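Local structure of prolyl endopeptidase (Myxococcus xanthus, 2BKL) at residues V553-V557 with P558-M562; A647-H651 with G652-Q656; D617-D620 with P621-R625. The protein probably hydrolyses oligopeptides on the carboxyl side of proline, and more slowly of alanine, as a serine-type prolyl oligopeptidase of the S9A family. One frame throughout, in Å; residues are numbered along the deposited sequence.

Followed from the N terminus, the three contacts come in the order contact 1, contact 3, contact 2. They lie in series, so none nests within or crosses another. Each turns the chain where it leaves the end of a strand of the alpha/beta hydrolase sheet: contact 1 after strand 552-556, contact 3 between strand 607-613 and helix 622-632, contact 2 between strand 641-646 and helix 657-674. Separate along the chain, the three turns nevertheless touch one another pairwise, with contacts 1 and 3 closest, their centres about 9 Å apart. Each supplies at least one residue to the pocket holding the bound ligand, at the face of the sheet domain nearest the propeller.

Contact 1 (V553-V557 with P558-M562); sequences VVCAV and PLLDM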
loop_
_atom_site.group_PDB
_atom_site.type_symbol
_atom_site.label_atom_id
_atom_site.label_comp_id
_atom_site.label_asym_id
_atom_site.label_seq_id
_atom_site.Cartn_x
_atom_site.Cartn_y
_atom_site.Cartn_z
ATOM N N VAL A 553 -5.069 7.443 19.876
ATOM C CA VAL A 553 -4.280 7.334 18.649
ATOM C C VAL A 553 -3.823 5.899 18.528
ATOM O O VAL A 553 -3.265 5.328 19.491
ATOM C CB VAL A 553 -3.053 8.231 18.719
ATOM C CG1 VAL A 553 -2.110 8.043 17.532
ATOM C CG2 VAL A 553 -3.423 9.698 18.869
ATOM N N VAL A 554 -4.028 5.320 17.364
ATOM C CA VAL A 554 -3.478 4.021 16.992
ATOM C C VAL A 554 -2.495 4.272 15.850
ATOM O O VAL A 554 -2.883 4.770 14.793
ATOM C CB VAL A 554 -4.559 3.007 16.575
ATOM C CG1 VAL A 554 -3.906 1.646 16.296
ATOM C CG2 VAL A 554 -5.628 2.875 17.658
ATOM N N CYS A 555 -1.225 3.908 16.070
ATOM C CA CYS A 555 -0.124 4.318 15.178
ATOM C C CYS A 555 0.579 3.040 14.786
ATOM O O CYS A 555 1.199 2.394 15.630
ATOM C CB CYS A 555 0.793 5.288 15.934
ATOM S SG CYS A 555 2.231 5.843 15.036
ATOM N N ALA A 556 0.481 2.635 13.529
ATOM C CA ALA A 556 1.027 1.369 13.040
ATOM C C ALA A 556 2.260 1.566 12.188
ATOM O O ALA A 556 2.351 2.499 11.372
ATOM C CB ALA A 556 -0.022 0.592 12.236
ATOM N N VAL A 557 3.207 0.650 12.388
ATOM C CA VAL A 557 4.468 0.550 11.632
ATOM C C VAL A 557 4.943 1.903 11.108
ATOM O O VAL A 557 5.085 2.095 9.897
ATOM C CB VAL A 557 4.388 -0.520 10.539
ATOM C CG1 VAL A 557 4.417 -1.919 11.179
ATOM C CG2 VAL A 557 3.211 -0.351 9.652
ATOM N N PRO A 558 5.205 2.849 12.006
ATOM C CA PRO A 558 5.303 4.264 11.614
ATOM C C PRO A 558 6.689 4.815 11.287
ATOM O O PRO A 558 7.714 4.303 11.777
ATOM C CB PRO A 558 4.812 4.970 12.851
ATOM C CG PRO A 558 5.415 4.098 14.009
ATOM C CD PRO A 558 5.197 2.702 13.475
ATOM N N LEU A 559 6.708 5.918 10.539
ATOM C CA LEU A 559 7.836 6.847 10.482
ATOM C C LEU A 559 7.572 7.978 11.452
ATOM O O LEU A 559 6.513 8.607 11.380
ATOM C CB LEU A 559 7.967 7.416 9.064
ATOM C CG LEU A 559 8.404 6.428 7.994
ATOM C CD1 LEU A 559 8.165 6.955 6.594
ATOM C CD2 LEU A 559 9.875 6.042 8.194
ATOM N N LEU A 560 8.524 8.267 12.363
ATOM C CA LEU A 560 8.323 9.296 13.389
ATOM C C LEU A 560 9.535 10.182 13.664
ATOM O O LEU A 560 9.343 11.310 14.092
ATOM C CB LEU A 560 7.766 8.699 14.699
ATOM C CG LEU A 560 6.434 7.983 14.581
ATOM C CD1 LEU A 560 6.149 7.063 15.738
ATOM C CD2 LEU A 560 5.305 8.938 14.393
ATOM N N ASP A 561 10.770 9.680 13.491
ATOM C CA ASP A 561 11.960 10.543 13.531
ATOM C C ASP A 561 12.306 10.903 12.094
ATOM O O ASP A 561 12.918 10.109 11.357
ATOM C CB ASP A 561 13.143 9.861 14.229
ATOM C CG ASP A 561 14.372 10.711 14.273
ATOM O OD1 ASP A 561 14.458 11.706 13.511
ATOM O OD2 ASP A 561 15.326 10.419 15.065
ATOM N N MET A 562 11.844 12.069 11.663
ATOM C CA MET A 562 11.977 12.455 10.258
ATOM C C MET A 562 13.309 13.133 9.972
ATOM O O MET A 562 13.624 13.413 8.838
ATOM C CB MET A 562 10.802 13.328 9.821
ATOM C CG MET A 562 9.491 12.593 9.934
ATOM S SD MET A 562 9.385 11.106 8.904
ATOM C CE MET A 562 9.508 11.764 7.306
#
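Two groups give this turn its flat surfaces, the Val557-Pro558 peptide and the puckered ring of Pro558. Over one face of the peptide stands Ala556 O, 2.7 Å from Val557 C and almost directly above it. The oxygen of Ala556, atom O, is also 2.9 Å from Pro558 N, which as a proline nitrogen has no hydrogen to offer, so this is a close polar approach over the carbonyl carbon and not a hydrogen bond. The closeness follows from the backbone of Val557, whose phi of 29° is unusual for a beta-branched residue and consistent with some strain at the corner. Obliquely from one side of the proline ring, beside its CB-CG bond, comes Cys555, its SG 3.5 Å from Pro558 CB and 3.8 Å from Pro558 CG. The sulfur reaches so far because it is anti to the backbone N (chi1 177°), extended from the strand toward the loop.

Such a corner is where an alpha/beta hydrolase strand gives way to a loop at the C-terminal ends of the parallel strands. Strand 552-556 runs between parallel neighbours 527-532 and 607-613, and the chain turns abruptly at Val557 before continuing past the ligand. Beyond the proline, Leu560 folds back to the same sulfur, with its CD1 4.2 Å from Cys555 SG; both side chains also pack on Met610 of strand 607-613, which makes a small apolar cluster beside the sheet. Val557 sends its side chain the other way, and its CG2 lies 3.6 Å from His651 CE1. Leu559 likewise points away from the strand and touches the bound benzyloxycarbonyl-Ala-Pro group.

Contact 2 (A647-H651 with G652-Q656); sequences ANAGH and GGADQ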
loop_
_atom_site.group_PDB
_atom_site.type_symbol
_atom_site.label_atom_id
_atom_site.label_comp_id
_atom_site.label_asym_id
_atom_site.label_seq_id
_atom_site.Cartn_x
_atom_site.Cartn_y
_atom_site.Cartn_z
ATOM N N ALA A 647 4.576 -10.627 16.319
ATOM C CA ALA A 647 5.609 -11.591 16.036
ATOM C C ALA A 647 5.536 -12.103 14.594
ATOM O O ALA A 647 4.460 -12.187 14.018
ATOM C CB ALA A 647 5.516 -12.754 17.006
ATOM N N ASN A 648 6.694 -12.411 14.040
ATOM C CA ASN A 648 6.833 -12.967 12.701
ATOM C C ASN A 648 6.077 -12.173 11.669
ATOM O O ASN A 648 5.328 -12.712 10.876
ATOM C CB ASN A 648 6.410 -14.430 12.718
ATOM C CG ASN A 648 7.218 -15.229 13.715
ATOM O OD1 ASN A 648 8.434 -15.297 13.616
ATOM N ND2 ASN A 648 6.556 -15.761 14.701
ATOM N N ALA A 649 6.305 -10.872 11.687
ATOM C CA ALA A 649 5.507 -9.962 10.903
ATOM C C ALA A 649 6.364 -8.966 10.145
ATOM O O ALA A 649 7.243 -8.325 10.712
ATOM C CB ALA A 649 4.533 -9.222 11.803
ATOM N N GLY A 650 6.075 -8.838 8.856
ATOM C CA GLY A 650 6.603 -7.771 8.031
ATOM C C GLY A 650 5.750 -6.522 8.113
ATOM O O GLY A 650 4.855 -6.405 8.963
ATOM N N HIS A 651 6.043 -5.604 7.203
ATOM C CA HIS A 651 5.415 -4.290 7.153
ATOM C C HIS A 651 3.905 -4.375 7.078
ATOM O O HIS A 651 3.192 -3.543 7.659
ATOM C CB HIS A 651 5.939 -3.495 5.967
ATOM C CG HIS A 651 5.509 -2.069 5.987
ATOM N ND1 HIS A 651 5.897 -1.207 6.984
ATOM C CD2 HIS A 651 4.674 -1.371 5.181
ATOM C CE1 HIS A 651 5.321 -0.030 6.795
ATOM N NE2 HIS A 651 4.597 -0.093 5.692
ATOM N N GLY A 652 3.396 -5.396 6.405
ATOM C CA GLY A 652 1.963 -5.578 6.302
ATOM C C GLY A 652 1.386 -6.647 7.215
ATOM O O GLY A 652 0.288 -7.117 6.959
ATOM N N GLY A 653 2.099 -7.041 8.262
ATOM C CA GLY A 653 1.608 -8.033 9.207
ATOM C C GLY A 653 2.134 -9.444 8.959
ATOM O O GLY A 653 3.019 -9.663 8.124
ATOM N N ALA A 654 1.550 -10.416 9.654
ATOM C CA ALA A 654 2.060 -11.781 9.727
ATOM C C ALA A 654 1.440 -12.692 8.676
ATOM O O ALA A 654 1.868 -13.830 8.535
ATOM C CB ALA A 654 1.823 -12.374 11.124
ATOM N N ASP A 655 0.427 -12.213 7.953
ATOM C CA ASP A 655 -0.254 -13.047 6.945
ATOM C C ASP A 655 -0.796 -14.342 7.536
ATOM O O ASP A 655 -0.592 -15.429 6.990
ATOM C CB ASP A 655 0.693 -13.373 5.784
ATOM C CG ASP A 655 0.008 -14.093 4.638
ATOM O OD1 ASP A 655 -1.208 -13.914 4.384
ATOM O OD2 ASP A 655 0.682 -14.837 3.910
ATOM N N GLN A 656 -1.504 -14.204 8.649
ATOM C CA GLN A 656 -2.112 -15.311 9.379
ATOM C C GLN A 656 -3.432 -14.779 9.892
ATOM O O GLN A 656 -3.432 -13.859 10.729
ATOM C CB GLN A 656 -1.255 -15.728 10.584
ATOM C CG GLN A 656 -0.023 -16.550 10.268
ATOM C CD GLN A 656 -0.376 -17.972 9.867
ATOM O OE1 GLN A 656 -0.444 -18.265 8.693
ATOM N NE2 GLN A 656 -0.600 -18.856 10.845
HETATM O O HOH W 1 4.303 -14.762 9.499
#
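Gly650 and Gly653 are brought face to face by the backbone torsions of the two residues between them: His651 and Gly652 take the values of a type I beta turn, and Gly653 then swings to a positive phi of 98°. At the backbone angles of Gly653 a CB would jam against the carbonyl oxygen of the residue before. The result is a tight turn closed by a single antiparallel bridge, the hydrogen-bonded pair of Gly650 and Gly653. Its two bonds are unequal. Gly653 N donates to Gly650 O over 2.9 Å at 162°, whereas the return bond from Gly650 N to Gly653 O is weak.

At the apex, His651 holds its CG anti to the backbone N (chi1 -171°), which carries the imidazole away from the turn. The ring touches Ser533 and the bound ligand, and His651 ND1 is hydrogen-bonded to Asp616 OD2, consistent with the Ser-His-Asp triad of the alpha/beta hydrolase fold, whose histidine sits on the loop after the last strand of the sheet.

Behind the bridge the two arms pack through small groups. Ala649 CB rests 3.7 Å from Gly653 C, close to the next peptide, and meets Ala654 CB at 4.2 Å. On the first arm, the backbone N-H groups of Asn648 and Ala649 are held by the two carboxylate oxygens of Asp614. The second arm leads toward helix 657-674, which has Gln656 at its N-cap position. The Ala654 methyl lies beside the other arm, with CB 3.5 Å from Asn648 O. That same oxygen lies 2.7 Å from a water molecule, which also sits 2.8 Å from Ala654 O.

Contact 3 (D617-D620 with P621-R625); sequences DRVD and PMHAR. With ZAH (N-[(benzyloxy)carbonyl]-L-alanyl-L-proline), chain C.
Asp620 OD1 takes a hydrogen bond from Met622 N (2.9 Å, 157°), received on the lone pair turned away from the other oxygen. With CG anti to the backbone N (chi1 -162°), the carboxylate folds over the start of the helix, an Asx turn that makes a capping bond to the amide of Met622. A water lies 2.7 Å from the same OD1 and passes the link on to Arg625 NH2. Asp620 O accepts a weak bond from His623 N and meets the edge of that imidazole, 3.2 Å from His623 CD2.

On the pocket side, Arg618 NH1 donates to ligand O9 at 2.8 Å, in the guanidinium plane, while the benzyl carbon C24 lies 3.8 Å above one face. Arg618 NE is held by a salt bridge to Asp145, which would help set the rotation of the guanidinium. Val619 CG2 packs 3.8 Å from ligand C4, on the proline ring.

The whole bend joins strand 607-613 to helix 622-632. Through Asp145 its loop end reaches the beta-propeller domain, and at its other end Arg625 lies against Val35, Trp38 and Met39 of helix 33-51.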
loop_
_atom_site.group_PDB
_atom_site.type_symbol
_atom_site.label_atom_id
_atom_site.label_comp_id
_atom_site.label_asym_id
_atom_site.label_seq_id
_atom_site.Cartn_x
_atom_site.Cartn_y
_atom_site.Cartn_z
ATOM N N ASP A 617 11.210 -4.886 7.449
ATOM C CA ASP A 617 12.435 -4.542 6.720
ATOM C C ASP A 617 12.256 -3.404 5.707
ATOM O O ASP A 617 13.076 -3.197 4.808
ATOM C CB ASP A 617 13.068 -5.786 6.032
ATOM C CG ASP A 617 12.156 -6.459 5.015
ATOM O OD1 ASP A 617 10.960 -6.114 4.940
ATOM O OD2 ASP A 617 12.620 -7.369 4.248
ATOM N N ARG A 618 11.190 -2.657 5.870
ATOM C CA ARG A 618 10.915 -1.488 5.040
ATOM C C ARG A 618 11.015 -0.231 5.891
ATOM O O ARG A 618 11.883 0.615 5.654
ATOM C CB ARG A 618 9.547 -1.615 4.389
ATOM C CG ARG A 618 9.336 -0.596 3.277
ATOM C CD ARG A 618 7.968 -0.592 2.580
ATOM N NE ARG A 618 7.588 -1.916 2.097
ATOM C CZ ARG A 618 6.398 -2.210 1.571
ATOM N NH1 ARG A 618 5.480 -1.279 1.371
ATOM N NH2 ARG A 618 6.120 -3.458 1.214
ATOM N N VAL A 619 10.113 -0.118 6.871
ATOM C CA VAL A 619 10.097 0.965 7.839
ATOM C C VAL A 619 10.733 0.497 9.122
ATOM O O VAL A 619 10.238 -0.414 9.789
ATOM C CB VAL A 619 8.649 1.436 8.104
ATOM C CG1 VAL A 619 8.589 2.431 9.278
ATOM C CG2 VAL A 619 8.060 2.072 6.824
ATOM N N ASP A 620 11.849 1.094 9.497
ATOM C CA ASP A 620 12.586 0.573 10.629
ATOM C C ASP A 620 11.766 0.647 11.912
ATOM O O ASP A 620 11.173 1.692 12.199
ATOM C CB ASP A 620 13.893 1.336 10.787
ATOM C CG ASP A 620 14.879 0.602 11.623
ATOM O OD1 ASP A 620 14.650 0.534 12.837
ATOM O OD2 ASP A 620 15.887 0.043 11.132
ATOM N N PRO A 621 11.678 -0.447 12.663
ATOM C CA PRO A 621 10.943 -0.431 13.933
ATOM C C PRO A 621 11.462 0.545 14.980
ATOM O O PRO A 621 10.775 0.804 15.935
ATOM C CB PRO A 621 11.073 -1.882 14.420
ATOM C CG PRO A 621 11.267 -2.682 13.122
ATOM C CD PRO A 621 12.162 -1.801 12.330
ATOM N N MET A 622 12.631 1.143 14.786
ATOM C CA MET A 622 13.168 2.039 15.812
ATOM C C MET A 622 12.253 3.266 16.032
ATOM O O MET A 622 12.224 3.818 17.113
ATOM C CB MET A 622 14.603 2.477 15.495
ATOM C CG MET A 622 14.761 3.456 14.347
ATOM S SD MET A 622 14.533 5.142 14.873
ATOM C CE MET A 622 15.058 6.067 13.450
ATOM N N HIS A 623 11.534 3.706 15.007
ATOM C CA HIS A 623 10.723 4.885 15.139
ATOM C C HIS A 623 9.687 4.724 16.243
ATOM O O HIS A 623 9.537 5.586 17.091
ATOM C CB HIS A 623 9.981 5.221 13.828
ATOM C CG HIS A 623 10.874 5.600 12.696
ATOM N ND1 HIS A 623 11.333 6.886 12.504
ATOM C CD2 HIS A 623 11.395 4.853 11.680
ATOM C CE1 HIS A 623 12.075 6.916 11.411
ATOM N NE2 HIS A 623 12.137 5.696 10.899
ATOM N N ALA A 624 8.989 3.598 16.242
ATOM C CA ALA A 624 7.961 3.347 17.238
ATOM C C ALA A 624 8.581 3.225 18.634
ATOM O O ALA A 624 8.017 3.661 19.610
ATOM C CB ALA A 624 7.216 2.076 16.851
ATOM N N ARG A 625 9.758 2.627 18.741
ATOM C CA ARG A 625 10.394 2.511 20.054
ATOM C C ARG A 625 10.738 3.872 20.634
ATOM O O ARG A 625 10.430 4.166 21.795
ATOM C CB ARG A 625 11.675 1.680 19.980
ATOM C CG ARG A 625 11.524 0.248 19.513
ATOM C CD ARG A 625 12.730 -0.671 19.838
ATOM N NE ARG A 625 13.901 -0.406 19.007
ATOM C CZ ARG A 625 14.192 -0.974 17.841
ATOM N NH1 ARG A 625 13.377 -1.844 17.287
ATOM N NH2 ARG A 625 15.327 -0.663 17.208
HETATM C C1 ZAH C . 4.463 3.229 4.279
HETATM O O2 ZAH C . 3.694 4.382 4.025
HETATM C C3 ZAH C . 5.875 3.293 3.650
HETATM C C4 ZAH C . 6.710 4.433 4.239
HETATM C C5 ZAH C . 6.488 5.642 3.340
HETATM C C6 ZAH C . 6.080 5.114 1.990
HETATM N N7 ZAH C . 5.887 3.689 2.224
HETATM C C8 ZAH C . 5.633 2.827 1.242
HETATM O O9 ZAH C . 5.545 1.546 1.552
HETATM C C10 ZAH C . 5.738 3.233 -0.245
HETATM C C11 ZAH C . 4.365 3.826 -0.559
HETATM N N14 ZAH C . 5.960 2.096 -1.103
HETATM C C15 ZAH C . 7.131 1.509 -1.170
HETATM O O16 ZAH C . 8.172 1.980 -0.534
HETATM O O17 ZAH C . 7.257 0.346 -1.999
HETATM C C18 ZAH C . 8.536 -0.328 -1.887
HETATM C C19 ZAH C . 8.518 -1.707 -2.555
HETATM C C20 ZAH C . 8.356 -1.792 -3.944
HETATM C C21 ZAH C . 8.326 -3.042 -4.563
HETATM C C22 ZAH C . 8.481 -4.200 -3.797
HETATM C C23 ZAH C . 8.668 -4.119 -2.414
HETATM C C24 ZAH C . 8.682 -2.870 -1.794
HETATM O O HOH W 2 8.540 2.077 13.249
HETATM O O HOH W 3 15.628 -1.430 14.438
#